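Local coordinates for protein histidine acid phosphatase (Bifidobacterium longum subsp. infantis, PDB 6RXD) that probably removes phosphate from inositol polyphosphates such as phytate and from 2,3-bisphosphoglycerate, as a histidine acid phosphatase of the multiple inositol polyphosphate phosphatase subfamily, at residues T65-D69 with G70-S74; D243-S246 with Q247-E251; F328-D331 with Q332-Q335; G336-A339 with D340-R343. All coordinates share one frame; numbering follows the deposited sequence.

Overall arrangement
From the N terminus, contact 1 turns the chain out of helix 55-69 toward helix 75-95, contact 2 makes the turn between helices 235-245 and 251-258, and contacts 3 and 4 follow each other directly into helix 339-357. Each closes a turn of continuous chain, so the four lie in series and none nests or crosses. Contact 2 touches the other three: Gly71 O meets Thr250 N at 2.9 Å, Gln247 NE2 meets Tyr333 O at 2.8 Å, and Gln247 packs on Tyr338. Contacts 3 and 4 meet where Phe334 touches Ala342. Together they join the ends of helices 55-69 and 235-245 to the starts of helices 75-95, 251-258 and 339-357.

Contact 1 of 4, residues T65-D69 with G70-S74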
loop_
_atom_site.group_PDB
_atom_site.type_symbol
_atom_site.label_atom_id
_atom_site.label_comp_id
_atom_site.label_asym_id
_atom_site.label_seq_id
_atom_site.Cartn_x
_atom_site.Cartn_y
_atom_site.Cartn_z
ATOM N N THR A 65 33.194 8.725 5.225
ATOM C CA THR A 65 33.756 9.600 6.251
ATOM C C THR A 65 34.199 8.800 7.483
ATOM O O THR A 65 35.285 9.021 8.033
ATOM C CB THR A 65 32.738 10.681 6.640
ATOM O OG1 THR A 65 32.489 11.511 5.499
ATOM C CG2 THR A 65 33.281 11.548 7.775
ATOM N N ALA A 66 33.366 7.857 7.913
ATOM C CA ALA A 66 33.742 6.979 9.022
ATOM C C ALA A 66 35.025 6.198 8.730
ATOM O O ALA A 66 35.868 6.018 9.609
ATOM C CB ALA A 66 32.597 6.027 9.358
ATOM N N ALA A 67 35.173 5.723 7.499
ATOM C CA ALA A 67 36.382 4.988 7.128
ATOM C C ALA A 67 37.609 5.887 7.200
ATOM O O ALA A 67 38.672 5.472 7.669
ATOM C CB ALA A 67 36.241 4.377 5.721
ATOM N N ARG A 68 37.460 7.116 6.721
ATOM C CA ARG A 68 38.556 8.084 6.747
ATOM C C ARG A 68 38.946 8.461 8.173
ATOM O O ARG A 68 40.132 8.630 8.478
ATOM C CB ARG A 68 38.150 9.347 5.977
ATOM C CG ARG A 68 39.231 10.429 5.908
ATOM C CD ARG A 68 38.642 11.801 5.561
ATOM N NE ARG A 68 37.751 12.310 6.608
ATOM C CZ ARG A 68 37.175 13.512 6.592
ATOM N NH1 ARG A 68 37.397 14.345 5.585
ATOM N NH2 ARG A 68 36.382 13.885 7.590
ATOM N N ASP A 69 37.949 8.619 9.037
ATOM C CA ASP A 69 38.173 9.158 10.378
ATOM C C ASP A 69 38.232 8.109 11.495
ATOM O O ASP A 69 38.275 8.460 12.673
ATOM C CB ASP A 69 37.103 10.197 10.718
ATOM C CG ASP A 69 37.216 11.454 9.877
ATOM O OD1 ASP A 69 38.232 11.609 9.164
ATOM O OD2 ASP A 69 36.283 12.286 9.941
ATOM N N GLY A 70 38.249 6.833 11.132
ATOM C CA GLY A 70 38.312 5.771 12.128
ATOM C C GLY A 70 37.060 5.722 12.985
ATOM O O GLY A 70 37.125 5.485 14.202
ATOM N N GLY A 71 35.913 5.924 12.346
ATOM C CA GLY A 71 34.644 5.990 13.055
ATOM C C GLY A 71 33.830 4.710 13.130
ATOM O O GLY A 71 32.738 4.714 13.694
ATOM N N PHE A 72 34.325 3.617 12.554
ATOM C CA PHE A 72 33.649 2.337 12.719
ATOM C C PHE A 72 34.165 1.636 13.969
ATOM O O PHE A 72 35.316 1.836 14.380
ATOM C CB PHE A 72 33.874 1.429 11.503
ATOM C CG PHE A 72 33.052 1.808 10.305
ATOM C CD1 PHE A 72 31.687 1.546 10.275
ATOM C CD2 PHE A 72 33.632 2.457 9.222
ATOM C CE1 PHE A 72 30.920 1.899 9.171
ATOM C CE2 PHE A 72 32.869 2.810 8.119
ATOM C CZ PHE A 72 31.513 2.529 8.089
ATOM N N LYS A 73 33.320 0.808 14.572
ATOM C CA LYS A 73 33.724 0.086 15.780
ATOM C C LYS A 73 34.794 -0.977 15.537
ATOM O O LYS A 73 35.586 -1.289 16.434
ATOM C CB LYS A 73 32.507 -0.517 16.489
ATOM C CG LYS A 73 31.683 0.522 17.229
ATOM C CD LYS A 73 30.945 -0.087 18.419
ATOM C CE LYS A 73 30.579 0.972 19.455
ATOM N NZ LYS A 73 29.465 0.499 20.331
ATOM N N SER A 74 34.830 -1.520 14.323
ATOM C CA SER A 74 35.871 -2.477 13.939
ATOM C C SER A 74 36.009 -2.556 12.423
ATOM O O SER A 74 35.145 -2.066 11.683
ATOM C CB SER A 74 35.574 -3.875 14.492
ATOM O OG SER A 74 34.551 -4.508 13.747
#
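Ala66 meets the ring of Phe72 through its methyl group: Ala66 CB lies over one face, 3.5 Å from Phe72 CE2 and 28° off the normal through the ring centre, a CH-pi contact displaced toward the rim. Phe72 reaches this place because its CG stands beside the backbone N (chi1 -76°), which brings the ring back against the last turn of the helix. Ala67 CB touches the same corner more distantly, at 4.4 Å from Phe72 CE2.

The backbone beneath carries a 6→1 bond of the Schellman type, Gly71 N to Ala66 O at 2.7 Å and nearly straight (173°), with positive phi at Gly70 but without the companion 5→2 bond (Gly70 N to Ala67 O is 3.7 Å). Arg68 holds its neighbour Asp69 side-on in a salt bridge: NE lies 2.7 Å from Asp69 OD1, above the carboxylate plane, while NH2 reaches OD2 on its syn side at 2.8 Å. Asp69 OD2 is also bonded to Tyr262 OH, so the carboxylate has a second partner.

Around the turn, Ala66 packs on Phe253 of helix 251-258, Phe72 meets the ring of Phe249 in the loop between helices 235-245 and 251-258, and Ser74 OG caps Ile77 N at the start of helix 75-95.

Contact 2 of 4, residues D243-S246 with Q247-E251. With ZN (zinc ion), chain C.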
loop_
_atom_site.group_PDB
_atom_site.type_symbol
_atom_site.label_atom_id
_atom_site.label_comp_id
_atom_site.label_asym_id
_atom_site.label_seq_id
_atom_site.Cartn_x
_atom_site.Cartn_y
_atom_site.Cartn_z
ATOM N N ASP A 243 21.043 4.199 19.824
ATOM C CA ASP A 243 21.211 2.775 20.106
ATOM C C ASP A 243 21.547 2.001 18.830
ATOM O O ASP A 243 22.506 1.213 18.774
ATOM C CB ASP A 243 19.917 2.243 20.725
ATOM C CG ASP A 243 20.090 0.894 21.387
ATOM O OD1 ASP A 243 20.712 0.836 22.465
ATOM O OD2 ASP A 243 19.576 -0.103 20.843
ATOM N N LEU A 244 20.745 2.234 17.803
ATOM C CA LEU A 244 20.899 1.525 16.547
ATOM C C LEU A 244 22.270 1.777 15.951
ATOM O O LEU A 244 22.973 0.849 15.556
ATOM C CB LEU A 244 19.834 1.992 15.559
ATOM C CG LEU A 244 19.846 1.244 14.237
ATOM C CD1 LEU A 244 19.305 -0.175 14.460
ATOM C CD2 LEU A 244 19.047 1.992 13.179
ATOM N N LEU A 245 22.652 3.045 15.888
ATOM C CA LEU A 245 23.887 3.420 15.205
ATOM C C LEU A 245 25.126 3.000 15.977
ATOM O O LEU A 245 26.192 2.824 15.389
ATOM C CB LEU A 245 23.930 4.931 14.942
ATOM C CG LEU A 245 22.842 5.461 14.007
ATOM C CD1 LEU A 245 22.846 6.981 14.012
ATOM C CD2 LEU A 245 23.045 4.947 12.592
ATOM N N SER A 246 24.999 2.817 17.288
ATOM C CA SER A 246 26.170 2.491 18.104
ATOM C C SER A 246 26.673 1.065 17.873
ATOM O O SER A 246 27.756 0.717 18.323
ATOM C CB SER A 246 25.901 2.732 19.592
ATOM O OG SER A 246 24.923 1.836 20.073
ATOM N N GLN A 247 25.890 0.255 17.153
ATOM C CA GLN A 247 26.317 -1.082 16.739
ATOM C C GLN A 247 27.400 -0.992 15.692
ATOM O O GLN A 247 28.153 -1.942 15.471
ATOM C CB GLN A 247 25.168 -1.819 16.054
ATOM C CG GLN A 247 23.977 -2.102 16.897
ATOM C CD GLN A 247 22.931 -2.847 16.107
ATOM O OE1 GLN A 247 22.928 -4.079 16.070
ATOM N NE2 GLN A 247 22.055 -2.106 15.445
ATOM N N ILE A 248 27.435 0.141 15.002
ATOM C CA ILE A 248 28.275 0.296 13.826
ATOM C C ILE A 248 29.357 1.343 14.055
ATOM O O ILE A 248 30.524 1.134 13.717
ATOM C CB ILE A 248 27.406 0.720 12.621
ATOM C CG1 ILE A 248 26.385 -0.374 12.303
ATOM C CG2 ILE A 248 28.269 1.025 11.402
ATOM C CD1 ILE A 248 25.078 0.171 11.699
ATOM N N PHE A 249 28.973 2.474 14.640
ATOM C CA PHE A 249 29.864 3.624 14.720
ATOM C C PHE A 249 30.304 3.878 16.148
ATOM O O PHE A 249 29.571 3.578 17.095
ATOM C CB PHE A 249 29.162 4.884 14.200
ATOM C CG PHE A 249 28.718 4.788 12.764
ATOM C CD1 PHE A 249 29.623 5.001 11.728
ATOM C CD2 PHE A 249 27.397 4.483 12.451
ATOM C CE1 PHE A 249 29.213 4.906 10.400
ATOM C CE2 PHE A 249 26.971 4.389 11.124
ATOM C CZ PHE A 249 27.880 4.606 10.099
ATOM N N THR A 250 31.495 4.459 16.305
ATOM C CA THR A 250 32.008 4.760 17.644
ATOM C C THR A 250 31.261 5.901 18.310
ATOM O O THR A 250 30.650 6.731 17.643
ATOM C CB THR A 250 33.502 5.145 17.624
ATOM O OG1 THR A 250 33.672 6.394 16.933
ATOM C CG2 THR A 250 34.329 4.063 16.953
ATOM N N GLU A 251 31.336 5.947 19.635
ATOM C CA GLU A 251 30.733 7.034 20.399
ATOM C C GLU A 251 31.281 8.374 19.967
ATOM O O GLU A 251 30.543 9.349 19.812
ATOM C CB GLU A 251 31.025 6.838 21.886
ATOM C CG GLU A 251 30.346 5.640 22.498
ATOM C CD GLU A 251 28.839 5.743 22.481
ATOM O OE1 GLU A 251 28.282 6.867 22.393
ATOM O OE2 GLU A 251 28.216 4.675 22.564
HETATM ZN ZN ZN C . 26.089 4.946 23.079
#
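Gln247 turns its side-chain amide back onto Leu244. Gln247 NE2 donates to Leu244 O at 3.1 Å (158°), on a lone pair in the carbonyl plane and with the acceptor near the amide plane; the Gln247 backbone N adds a weak bond to the same oxygen. The chain is extended beyond CG, which stands beside the backbone N (chi1 -64°), and this carries the amide back along the helix end, where the Leu244 CD1 methyl lies alongside the amide nitrogen. NE2 makes another hydrogen bond, to Tyr333 O.

Two backbone donors converge on Leu245 O: Phe249 N at 2.9 Å, almost in line with the carbonyl, and Ile248 N at 3.0 Å, from well above the carbonyl plane. Ser246 OG, in the conformer given, bonds back to Asp243 O at 2.8 Å.

Apolar contact is lighter. Leu245 CD2 is 4.2 Å from Phe249 CE2, and Ile248 CG2 sits over the centre of the Phe249 ring.

The metal contact is made by Glu251, bent at chi2, whose OE2 binds the zinc ion at 2.2 Å; OE1 stays 3.0 Å away from the zinc, so the carboxylate binds essentially through one oxygen. His242 NE2 is the second protein ligand. The zinc thus bridges the end of helix 235-245 and the start of helix 251-258, across a turn whose end carbonyls already have donors.

Contact 3 of 4, residues F328-D331 with Q332-Q335; sequences FAFD and QYFQ
Phe330 and Tyr333 form the closely packed side of this 3-10 turn. Their side chains meet at an angle, Phe330 CD1 lying 4.0 Å from Tyr333 CE2, while the aliphatic CG of Gln332, in the conformer given, rests over the centre of the Tyr333 ring, 3.7 Å above it. Phe334 presents its edge to Phe330 O, with CD2 3.4 Å away. These three rings are buried against helices 75-95, 301-317 and 339-357, and Tyr333 OH is bonded to Asn84 ND2.

The opposite character belongs to Asp331 and Gln335, which are exposed. There the side-chain link is the Gln335 amide: bent at chi2 (-63°), Gln335 folds back to set NE2 2.8 Å from Asp331 O. Phe334 N is a backbone donor to that oxygen, at 3.0 Å from the other face of the carbonyl plane.

Between these extremes, at partly exposed Ala329 and Gln332, Ala329 O is gripped in the same two-faced way. Gln332 N approaches at 3.3 Å and Gln332 NE2 from the other face at 2.9 Å; the first torsion (chi1 77°) turns the extended side chain back to this oxygen. NE2 also bonds to Glu80 OE2. Each glutamine amide therefore adds a second donor to a carbonyl already bonded within the turn.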
loop_
_atom_site.group_PDB
_atom_site.type_symbol
_atom_site.label_atom_id
_atom_site.label_comp_id
_atom_site.label_asym_id
_atom_site.label_seq_id
_atom_site.Cartn_x
_atom_site.Cartn_y
_atom_site.Cartn_z
ATOM N N PHE A 328 22.602 -8.540 0.724
ATOM C CA PHE A 328 22.623 -7.541 1.783
ATOM C C PHE A 328 21.924 -8.150 2.993
ATOM O O PHE A 328 21.073 -9.030 2.848
ATOM C CB PHE A 328 21.972 -6.214 1.336
ATOM C CG PHE A 328 20.788 -6.391 0.406
ATOM C CD1 PHE A 328 19.489 -6.432 0.905
ATOM C CD2 PHE A 328 20.982 -6.516 -0.971
ATOM C CE1 PHE A 328 18.403 -6.612 0.045
ATOM C CE2 PHE A 328 19.907 -6.684 -1.836
ATOM C CZ PHE A 328 18.614 -6.735 -1.333
ATOM N N ALA A 329 22.295 -7.695 4.187
ATOM C CA ALA A 329 21.785 -8.291 5.413
ATOM C C ALA A 329 21.517 -7.223 6.467
ATOM O O ALA A 329 22.130 -7.213 7.541
ATOM C CB ALA A 329 22.772 -9.335 5.939
ATOM N N PHE A 330 20.600 -6.313 6.153
ATOM C CA PHE A 330 20.274 -5.226 7.073
ATOM C C PHE A 330 19.536 -5.716 8.309
ATOM O O PHE A 330 19.549 -5.048 9.357
ATOM C CB PHE A 330 19.483 -4.132 6.355
ATOM C CG PHE A 330 20.301 -3.354 5.362
ATOM C CD1 PHE A 330 21.169 -2.360 5.791
ATOM C CD2 PHE A 330 20.214 -3.618 4.001
ATOM C CE1 PHE A 330 21.942 -1.641 4.890
ATOM C CE2 PHE A 330 20.984 -2.897 3.089
ATOM C CZ PHE A 330 21.853 -1.916 3.533
ATOM N N ASP A 331 18.916 -6.891 8.211
ATOM C CA ASP A 331 18.220 -7.437 9.368
ATOM C C ASP A 331 19.155 -7.694 10.549
ATOM O O ASP A 331 18.705 -7.707 11.692
ATOM C CB ASP A 331 17.410 -8.690 9.007
ATOM C CG ASP A 331 18.246 -9.765 8.368
ATOM O OD1 ASP A 331 19.226 -9.426 7.671
ATOM O OD2 ASP A 331 17.912 -10.955 8.557
ATOM N N GLN A 332 20.454 -7.854 10.284
ATOM C CA GLN A 332 21.405 -8.100 11.361
ATOM C C GLN A 332 21.525 -6.932 12.336
ATOM O O GLN A 332 22.001 -7.119 13.458
ATOM C CB GLN A 332 22.793 -8.380 10.805
ATOM C CG GLN A 332 23.479 -7.114 10.346
ATOM C CD GLN A 332 24.821 -7.385 9.745
ATOM O OE1 GLN A 332 25.820 -7.469 10.458
ATOM N NE2 GLN A 332 24.861 -7.524 8.423
ATOM N N TYR A 333 21.097 -5.739 11.922
ATOM C CA TYR A 333 21.176 -4.567 12.791
ATOM C C TYR A 333 19.914 -4.399 13.615
ATOM O O TYR A 333 19.820 -3.481 14.430
ATOM C CB TYR A 333 21.392 -3.284 11.975
ATOM C CG TYR A 333 22.615 -3.325 11.083
ATOM C CD1 TYR A 333 23.887 -3.501 11.622
ATOM C CD2 TYR A 333 22.499 -3.154 9.707
ATOM C CE1 TYR A 333 25.009 -3.534 10.810
ATOM C CE2 TYR A 333 23.619 -3.176 8.885
ATOM C CZ TYR A 333 24.863 -3.375 9.443
ATOM O OH TYR A 333 25.989 -3.405 8.642
ATOM N N PHE A 334 18.947 -5.288 13.408
ATOM C CA PHE A 334 17.655 -5.144 14.084
ATOM C C PHE A 334 17.244 -6.408 14.841
ATOM O O PHE A 334 16.066 -6.767 14.870
ATOM C CB PHE A 334 16.583 -4.742 13.071
ATOM C CG PHE A 334 16.791 -3.363 12.493
ATOM C CD1 PHE A 334 16.260 -2.250 13.129
ATOM C CD2 PHE A 334 17.538 -3.176 11.332
ATOM C CE1 PHE A 334 16.443 -0.973 12.606
ATOM C CE2 PHE A 334 17.741 -1.895 10.808
ATOM C CZ PHE A 334 17.183 -0.796 11.450
ATOM N N GLN A 335 18.226 -7.054 15.461
ATOM C CA GLN A 335 18.030 -8.314 16.187
ATOM C C GLN A 335 17.973 -8.065 17.689
ATOM O O GLN A 335 18.538 -7.090 18.180
ATOM C CB GLN A 335 19.178 -9.277 15.887
ATOM C CG GLN A 335 19.298 -9.680 14.424
ATOM C CD GLN A 335 18.087 -10.441 13.938
ATOM O OE1 GLN A 335 17.771 -11.517 14.450
ATOM N NE2 GLN A 335 17.390 -9.883 12.954
#

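Contact 4 of 4, residues G336-A339 with D340-R343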
loop_
_atom_site.group_PDB
_atom_site.type_symbol
_atom_site.label_atom_id
_atom_site.label_comp_id
_atom_site.label_asym_id
_atom_site.label_seq_id
_atom_site.Cartn_x
_atom_site.Cartn_y
_atom_site.Cartn_z
ATOM N N GLY A 336 17.293 -8.946 18.417
ATOM C CA GLY A 336 17.229 -8.835 19.864
ATOM C C GLY A 336 16.686 -7.502 20.326
ATOM O O GLY A 336 15.634 -7.056 19.864
ATOM N N ALA A 337 17.415 -6.846 21.225
ATOM C CA ALA A 337 16.972 -5.574 21.781
ATOM C C ALA A 337 16.822 -4.490 20.712
ATOM O O ALA A 337 16.054 -3.542 20.875
ATOM C CB ALA A 337 17.925 -5.118 22.887
ATOM N N TYR A 338 17.548 -4.643 19.608
ATOM C CA TYR A 338 17.477 -3.677 18.514
ATOM C C TYR A 338 16.181 -3.791 17.710
ATOM O O TYR A 338 15.805 -2.862 17.002
ATOM C CB TYR A 338 18.699 -3.819 17.595
ATOM C CG TYR A 338 20.006 -3.588 18.308
ATOM C CD1 TYR A 338 20.409 -2.302 18.655
ATOM C CD2 TYR A 338 20.838 -4.648 18.639
ATOM C CE1 TYR A 338 21.600 -2.083 19.310
ATOM C CE2 TYR A 338 22.045 -4.433 19.296
ATOM C CZ TYR A 338 22.416 -3.147 19.627
ATOM O OH TYR A 338 23.613 -2.924 20.278
ATOM N N ALA A 339 15.486 -4.918 17.834
ATOM C CA ALA A 339 14.181 -5.063 17.188
ATOM C C ALA A 339 13.202 -4.057 17.780
ATOM O O ALA A 339 12.316 -3.549 17.090
ATOM C CB ALA A 339 13.654 -6.477 17.356
ATOM N N ASP A 340 13.364 -3.763 19.065
ATOM C CA ASP A 340 12.517 -2.768 19.708
ATOM C C ASP A 340 12.799 -1.370 19.172
ATOM O O ASP A 340 11.937 -0.487 19.219
ATOM C CB ASP A 340 12.675 -2.815 21.228
ATOM C CG ASP A 340 11.877 -3.939 21.856
ATOM O OD1 ASP A 340 10.918 -4.423 21.213
ATOM O OD2 ASP A 340 12.207 -4.333 22.991
ATOM N N ASP A 341 14.004 -1.161 18.656
ATOM C CA ASP A 341 14.290 0.099 17.992
ATOM C C ASP A 341 13.512 0.164 16.679
ATOM O O ASP A 341 12.937 1.198 16.355
ATOM C CB ASP A 341 15.792 0.270 17.736
ATOM C CG ASP A 341 16.601 0.390 19.018
ATOM O OD1 ASP A 341 16.063 0.857 20.044
ATOM O OD2 ASP A 341 17.793 0.036 18.983
ATOM N N ALA A 342 13.502 -0.939 15.926
ATOM C CA ALA A 342 12.701 -1.008 14.696
ATOM C C ALA A 342 11.241 -0.663 14.974
ATOM O O ALA A 342 10.593 0.023 14.177
ATOM C CB ALA A 342 12.802 -2.398 14.036
ATOM N N ARG A 343 10.723 -1.137 16.104
ATOM C CA ARG A 343 9.341 -0.866 16.478
ATOM C C ARG A 343 9.122 0.637 16.684
ATOM O O ARG A 343 8.096 1.180 16.294
ATOM C CB ARG A 343 8.983 -1.662 17.739
ATOM C CG ARG A 343 7.588 -1.430 18.291
ATOM C CD ARG A 343 7.423 -2.181 19.616
ATOM N NE ARG A 343 6.113 -1.952 20.211
ATOM C CZ ARG A 343 5.835 -0.935 21.017
ATOM N NH1 ARG A 343 4.614 -0.797 21.514
ATOM N NH2 ARG A 343 6.782 -0.057 21.327
#
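Tyr338 O takes two backbone donors from the segment after it: Ala342 N at 3.2 Å (158°), an i to i+4 bond, and Asp341 N at 3.0 Å, which is weak because it is badly bent. The spacing of the bonds changes along the chain. Asp340 N bonds three residues back to Ala337 O at 3.2 Å, from well above the carbonyl plane, and Ala339 N likewise bonds three residues back, to Gly336 O, whereas Arg343 N reaches four residues back to Ala339 O at 3.1 Å. The bonds thus pass from i+3 to i+4 spacing, with Gly336 outside helical phi/psi before them (phi 57°).

Of the side chains, Tyr338 and Asp341 run alongside one another in the same direction, with ring and carboxylate planes 63° apart. Both have CG beside the backbone N, which brings Asp341 OD2 to the edge of the ring, near its plane and 3.5 Å from Tyr338 CD1. The same oxygen lies close to Asp243 OD2 in the conformer given; a shared proton may be present, though the two conformers of Asp243 leave this doubtful. Asp341 CB is close to Tyr338 O, at 3.2 Å, and Ala342 CB comes 3.3 Å from Ala339 O.

Asp341 and Asp243 have both been seen to bind a zinc ion in this protein, though none is bound to them here. Tyr338 packs on Asp243 of helix 235-245 and on Gln247 just beyond it, Asp341 packs on Ala240, and Ala342 lies against Phe334, so the start of helix 339-357 is set beside the end of helix 235-245.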